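Local coordinates for protein putative NAD(P)H nitroreductase ydfN (Bacillus subtilis, PDB 3BEM) that is a putative FMN-dependent NAD(P)H nitroreductase, a homodimeric flavoprotein that may contribute to the degradation of aromatic compounds, at residues B[16-29]-B[156-168]. The protein carries 3 engineered substitutions. Numbering follows the deposited sequence.
Engineered in segment 156-168: Ala159 (natural residue Lys), Ala160 (natural residue Glu), Ala161 (natural residue Lys). With FMN (flavin mononucleotide), chain G.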
loop_
_atom_site.group_PDB
_atom_site.type_symbol
_atom_site.label_atom_id
_atom_site.label_comp_id
_atom_site.label_asym_id
_atom_site.label_seq_id
_atom_site.Cartn_x
_atom_site.Cartn_y
_atom_site.Cartn_z
ATOM N N PHE B 16 17.456 0.515 5.420
ATOM C CA PHE B 16 16.137 0.201 4.909
ATOM C C PHE B 16 16.189 -1.115 4.123
ATOM O O PHE B 16 15.268 -1.950 4.196
ATOM C CB PHE B 16 15.554 1.355 4.091
ATOM C CG PHE B 16 14.140 1.126 3.673
ATOM C CD1 PHE B 16 13.108 0.959 4.620
ATOM C CD2 PHE B 16 13.824 0.977 2.322
ATOM C CE1 PHE B 16 11.816 0.691 4.246
ATOM C CE2 PHE B 16 12.472 0.700 1.936
ATOM C CZ PHE B 16 11.482 0.577 2.889
ATOM N N THR B 17 17.289 -1.301 3.382
ATOM C CA THR B 17 17.467 -2.527 2.566
ATOM C C THR B 17 17.470 -3.750 3.465
ATOM O O THR B 17 16.810 -4.758 3.180
ATOM C CB THR B 17 18.775 -2.432 1.766
ATOM O OG1 THR B 17 18.612 -1.387 0.814
ATOM C CG2 THR B 17 19.116 -3.725 1.063
ATOM N N HIS B 18 18.172 -3.650 4.581
ATOM C CA HIS B 18 18.146 -4.744 5.553
ATOM C C HIS B 18 16.732 -5.017 6.103
ATOM O O HIS B 18 16.288 -6.160 6.191
ATOM C CB HIS B 18 19.098 -4.436 6.693
ATOM C CG HIS B 18 19.209 -5.552 7.666
ATOM N ND1 HIS B 18 19.795 -6.755 7.347
ATOM C CD2 HIS B 18 18.770 -5.675 8.937
ATOM C CE1 HIS B 18 19.731 -7.560 8.389
ATOM N NE2 HIS B 18 19.117 -6.927 9.370
ATOM N N LEU B 19 16.012 -3.958 6.469
ATOM C CA LEU B 19 14.648 -4.104 6.983
ATOM C C LEU B 19 13.803 -4.866 5.962
ATOM O O LEU B 19 13.071 -5.808 6.317
ATOM C CB LEU B 19 14.022 -2.711 7.280
ATOM C CG LEU B 19 12.628 -2.744 7.916
ATOM C CD1 LEU B 19 12.633 -3.307 9.333
ATOM C CD2 LEU B 19 12.052 -1.334 7.907
ATOM N N VAL B 20 13.842 -4.406 4.697
ATOM C CA VAL B 20 13.045 -5.018 3.632
ATOM C C VAL B 20 13.443 -6.489 3.362
ATOM O O VAL B 20 12.610 -7.369 3.163
ATOM C CB VAL B 20 13.151 -4.170 2.346
ATOM C CG1 VAL B 20 12.502 -4.849 1.158
ATOM C CG2 VAL B 20 12.534 -2.753 2.603
ATOM N N ASN B 21 14.740 -6.739 3.337
ATOM C CA ASN B 21 15.211 -8.115 3.180
ATOM C C ASN B 21 14.823 -9.040 4.284
ATOM O O ASN B 21 14.577 -10.218 4.038
ATOM C CB ASN B 21 16.696 -8.142 2.868
ATOM C CG ASN B 21 16.907 -7.990 1.417
ATOM O OD1 ASN B 21 16.767 -8.969 0.699
ATOM N ND2 ASN B 21 17.098 -6.749 0.937
ATOM N N GLU B 22 14.721 -8.535 5.497
ATOM C CA GLU B 22 14.387 -9.385 6.636
ATOM C C GLU B 22 12.868 -9.664 6.787
ATOM O O GLU B 22 12.503 -10.670 7.388
ATOM C CB GLU B 22 14.991 -8.797 7.897
ATOM C CG GLU B 22 16.498 -8.885 7.827
ATOM N N ARG B 23 12.015 -8.843 6.171
ATOM C CA ARG B 23 10.549 -8.990 6.267
ATOM C C ARG B 23 10.052 -10.174 5.441
ATOM O O ARG B 23 10.206 -10.195 4.236
ATOM C CB ARG B 23 9.844 -7.722 5.828
ATOM C CG ARG B 23 8.342 -7.755 6.013
ATOM C CD ARG B 23 7.536 -7.060 4.932
ATOM N NE ARG B 23 7.740 -7.695 3.611
ATOM C CZ ARG B 23 7.139 -8.807 3.204
ATOM N NH1 ARG B 23 6.243 -9.472 3.971
ATOM N NH2 ARG B 23 7.457 -9.262 2.006
ATOM N N ARG B 24 9.407 -11.144 6.097
ATOM C CA ARG B 24 8.833 -12.328 5.449
ATOM C C ARG B 24 7.400 -12.444 5.901
ATOM O O ARG B 24 7.113 -12.210 7.077
ATOM C CB ARG B 24 9.595 -13.600 5.840
ATOM C CG ARG B 24 10.996 -13.647 5.251
ATOM C CD ARG B 24 10.992 -13.788 3.726
ATOM N NE ARG B 24 10.055 -14.827 3.298
ATOM C CZ ARG B 24 10.317 -16.126 3.335
ATOM N NH1 ARG B 24 11.522 -16.559 3.706
ATOM N NH2 ARG B 24 9.387 -16.985 2.961
ATOM N N SER B 25 6.500 -12.802 5.002
ATOM C CA SER B 25 5.100 -13.006 5.355
ATOM C C SER B 25 5.069 -14.290 6.174
ATOM O O SER B 25 5.535 -15.353 5.700
ATOM C CB SER B 25 4.217 -13.103 4.124
ATOM O OG SER B 25 4.197 -11.866 3.428
ATOM N N ALA B 26 4.580 -14.224 7.403
ATOM C CA ALA B 26 4.592 -15.411 8.288
ATOM C C ALA B 26 3.671 -16.529 7.844
ATOM O O ALA B 26 2.524 -16.294 7.465
ATOM C CB ALA B 26 4.227 -15.014 9.710
ATOM N N SER B 27 4.161 -17.742 7.897
ATOM C CA SER B 27 3.279 -18.886 7.641
ATOM C C SER B 27 2.737 -19.502 8.926
ATOM O O SER B 27 1.690 -20.140 8.885
ATOM C CB SER B 27 3.964 -19.957 6.781
ATOM O OG SER B 27 5.137 -20.410 7.398
ATOM N N ASN B 28 3.452 -19.301 10.029
ATOM C CA ASN B 28 3.079 -19.813 11.339
ATOM C C ASN B 28 3.323 -18.712 12.337
ATOM O O ASN B 28 4.053 -17.765 12.033
ATOM C CB ASN B 28 3.938 -21.042 11.724
ATOM C CG ASN B 28 5.461 -20.716 11.898
ATOM O OD1 ASN B 28 5.959 -20.412 13.025
ATOM N ND2 ASN B 28 6.207 -20.850 10.797
ATOM N N PHE B 29 2.725 -18.828 13.518
ATOM C CA PHE B 29 3.140 -18.032 14.664
ATOM C C PHE B 29 3.318 -18.947 15.875
ATOM O O PHE B 29 2.674 -20.000 15.958
ATOM C CB PHE B 29 2.105 -16.952 14.987
ATOM C CG PHE B 29 1.933 -15.958 13.912
ATOM C CD1 PHE B 29 2.907 -14.984 13.730
ATOM C CD2 PHE B 29 0.806 -15.941 13.115
ATOM C CE1 PHE B 29 2.765 -14.006 12.752
ATOM C CE2 PHE B 29 0.663 -15.052 12.109
ATOM C CZ PHE B 29 1.629 -14.023 11.938
ATOM N N LEU B 156 5.840 -2.684 7.683
ATOM C CA LEU B 156 7.233 -2.252 7.839
ATOM C C LEU B 156 7.510 -1.724 9.256
ATOM O O LEU B 156 8.583 -1.996 9.802
ATOM C CB LEU B 156 7.621 -1.241 6.793
ATOM C CG LEU B 156 7.756 -1.889 5.385
ATOM C CD1 LEU B 156 7.684 -0.738 4.365
ATOM C CD2 LEU B 156 9.013 -2.797 5.251
ATOM N N SER B 157 6.521 -1.052 9.857
ATOM C CA SER B 157 6.638 -0.643 11.272
ATOM C C SER B 157 6.785 -1.857 12.199
ATOM O O SER B 157 7.619 -1.901 13.083
ATOM C CB SER B 157 5.420 0.191 11.681
ATOM O OG SER B 157 5.288 1.370 10.877
ATOM N N ALA B 158 5.938 -2.863 11.985
ATOM C CA ALA B 158 6.009 -4.096 12.743
ATOM C C ALA B 158 7.352 -4.771 12.630
ATOM O O ALA B 158 7.962 -5.157 13.613
ATOM C CB ALA B 158 4.872 -5.017 12.330
ATOM N N ALA B 159 7.864 -4.815 11.415
ATOM C CA ALA B 159 9.164 -5.410 11.134
ATOM C C ALA B 159 10.273 -4.661 11.844
ATOM O O ALA B 159 11.161 -5.261 12.451
ATOM C CB ALA B 159 9.430 -5.434 9.614
ATOM N N ALA B 160 10.183 -3.341 11.815
ATOM C CA ALA B 160 11.151 -2.512 12.474
ATOM C C ALA B 160 11.124 -2.716 13.979
ATOM O O ALA B 160 12.179 -2.560 14.677
ATOM C CB ALA B 160 10.963 -1.067 12.134
ATOM N N ALA B 161 9.957 -3.079 14.494
ATOM C CA ALA B 161 9.777 -3.297 15.928
ATOM C C ALA B 161 10.112 -4.698 16.349
ATOM O O ALA B 161 10.164 -4.965 17.559
ATOM C CB ALA B 161 8.338 -2.904 16.381
ATOM N N GLY B 162 10.473 -5.543 15.397
ATOM C CA GLY B 162 10.872 -6.900 15.677
ATOM C C GLY B 162 9.768 -7.939 15.649
ATOM O O GLY B 162 9.989 -9.089 16.098
ATOM N N TRP B 163 8.637 -7.599 15.047
ATOM C CA TRP B 163 7.514 -8.528 14.940
ATOM C C TRP B 163 7.374 -9.047 13.501
ATOM O O TRP B 163 7.737 -8.360 12.521
ATOM C CB TRP B 163 6.229 -7.825 15.357
ATOM C CG TRP B 163 6.165 -7.482 16.794
ATOM C CD1 TRP B 163 6.638 -6.341 17.391
ATOM C CD2 TRP B 163 5.610 -8.282 17.850
ATOM N NE1 TRP B 163 6.418 -6.383 18.744
ATOM C CE2 TRP B 163 5.776 -7.558 19.059
ATOM C CE3 TRP B 163 4.981 -9.530 17.891
ATOM C CZ2 TRP B 163 5.344 -8.053 20.294
ATOM C CZ3 TRP B 163 4.554 -10.014 19.104
ATOM C CH2 TRP B 163 4.739 -9.284 20.299
ATOM N N ASP B 164 6.766 -10.217 13.370
ATOM C CA ASP B 164 6.399 -10.772 12.064
ATOM C C ASP B 164 4.927 -10.522 11.759
ATOM O O ASP B 164 4.102 -10.461 12.650
ATOM C CB ASP B 164 6.690 -12.264 12.042
ATOM C CG ASP B 164 8.149 -12.529 12.306
ATOM O OD1 ASP B 164 9.011 -11.963 11.551
ATOM O OD2 ASP B 164 8.453 -13.215 13.284
ATOM N N THR B 165 4.601 -10.392 10.480
ATOM C CA THR B 165 3.193 -10.206 10.050
ATOM C C THR B 165 2.923 -11.076 8.837
ATOM O O THR B 165 3.862 -11.614 8.233
ATOM C CB THR B 165 2.803 -8.745 9.714
ATOM O OG1 THR B 165 3.619 -8.266 8.622
ATOM C CG2 THR B 165 2.905 -7.817 10.919
ATOM N N CYS B 166 1.639 -11.333 8.587
ATOM C CA CYS B 166 1.180 -11.959 7.339
ATOM C C CYS B 166 -0.032 -11.176 6.885
ATOM O O CYS B 166 -1.029 -11.167 7.583
ATOM C CB CYS B 166 0.861 -13.417 7.536
ATOM S SG CYS B 166 0.581 -14.171 5.899
ATOM N N PRO B 167 0.031 -10.509 5.732
ATOM C CA PRO B 167 -1.140 -9.895 5.119
ATOM C C PRO B 167 -1.986 -10.996 4.546
ATOM O O PRO B 167 -1.449 -12.021 4.096
ATOM C CB PRO B 167 -0.560 -9.030 4.037
ATOM C CG PRO B 167 0.687 -9.725 3.650
ATOM C CD PRO B 167 1.221 -10.431 4.856
HETATM N N MSE B 168 -3.292 -10.828 4.577
HETATM C CA MSE B 168 -4.256 -11.869 4.230
HETATM C C MSE B 168 -5.475 -11.283 3.495
HETATM O O MSE B 168 -6.028 -10.263 3.889
HETATM C CB MSE B 168 -4.714 -12.629 5.499
HETATM C CG MSE B 168 -3.549 -13.169 6.309
HETATM SE SE MSE B 168 -4.153 -13.701 8.073
HETATM C CE MSE B 168 -5.217 -15.279 7.553
HETATM N N1 FMN G . -0.804 -15.417 3.038
HETATM C C2 FMN G . -1.604 -16.364 3.626
HETATM O O2 FMN G . -1.037 -17.301 4.199
HETATM N N3 FMN G . -2.971 -16.261 3.590
HETATM C C4 FMN G . -3.612 -15.236 2.912
HETATM O O4 FMN G . -4.851 -15.140 3.033
HETATM C C4A FMN G . -2.800 -14.271 2.319
HETATM N N5 FMN G . -3.384 -13.220 1.607
HETATM C C5A FMN G . -2.551 -12.226 1.128
HETATM C C6 FMN G . -3.153 -11.106 0.526
HETATM C C7 FMN G . -2.344 -10.069 0.049
HETATM C C7M FMN G . -3.034 -8.755 -0.303
HETATM C C8 FMN G . -0.961 -10.135 0.137
HETATM C C8M FMN G . -0.134 -8.860 -0.002
HETATM C C9 FMN G . -0.353 -11.266 0.682
HETATM C C9A FMN G . -1.143 -12.289 1.207
HETATM N N10 FMN G . -0.554 -13.420 1.809
HETATM C C10 FMN G . -1.398 -14.357 2.390
HETATM C "C1'" FMN G . 0.927 -13.577 1.774
HETATM C "C2'" FMN G . 1.534 -13.881 0.401
HETATM O "O2'" FMN G . 1.363 -15.264 0.130
HETATM C "C3'" FMN G . 3.011 -13.520 0.463
HETATM O "O3'" FMN G . 3.098 -12.085 0.678
HETATM C "C4'" FMN G . 3.827 -13.984 -0.746
HETATM O "O4'" FMN G . 3.797 -15.420 -0.829
HETATM C "C5'" FMN G . 5.292 -13.483 -0.611
HETATM O "O5'" FMN G . 5.931 -13.942 0.603
HETATM P P FMN G . 6.992 -12.947 1.282
HETATM O O1P FMN G . 8.081 -12.716 0.284
HETATM O O2P FMN G . 6.121 -11.772 1.540
HETATM O O3P FMN G . 7.488 -13.642 2.525
HETATM O O HOH W 1 9.867 -11.182 8.982
HETATM O O HOH W 2 5.110 -9.234 6.448
HETATM O O HOH W 3 6.784 -10.135 8.598
#
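Helices 16-22 and 156-161 cross almost at right angles (99°), their axes 9.9 Å apart, and farther along the loop after the first helix runs beside strand 164-168, where Ala26 N donates to Thr165 O (2.8 Å, 167° at the hydrogen). Waters bridge the two segments: one joins Thr165 N and Arg24 O, while another links the backbone Arg24 N to Asp164 OD1, a carboxylate also held by Glu197 N and Arg202. At the helix crossing Leu19, its CG anti to the backbone N (chi1 -176°), rests CD1 on the Ala159-Ala160 backbone, 3.5 Å from Ala160 N; both alanines are engineered. Leu156 CD1 meets the Phe16 ring at its edge, 4.3 Å from CZ.

Strand 164-168 is an outermost strand, within this chain, of the antiparallel sheet of this nitroreductase-family fold, and its residues 166-168, with 23-25, line the FMN site. There the phosphate is gripped from several sides: Arg23 NH2 reaches O2P in the guanidinium plane, and Ser25 OG donates to the same oxygen (2.7 Å). Ser25 N and Arg24 NE (2.9 Å) both donate to O3P. A leucine in place of Arg24 would probably leave O3P with one donor fewer and less charge compensation, and Arg203 O without its NH1 partner. On the flavin side, Pro167 CG lies 3.5 Å from FMN C9, while its CD packs against Ser25 OG.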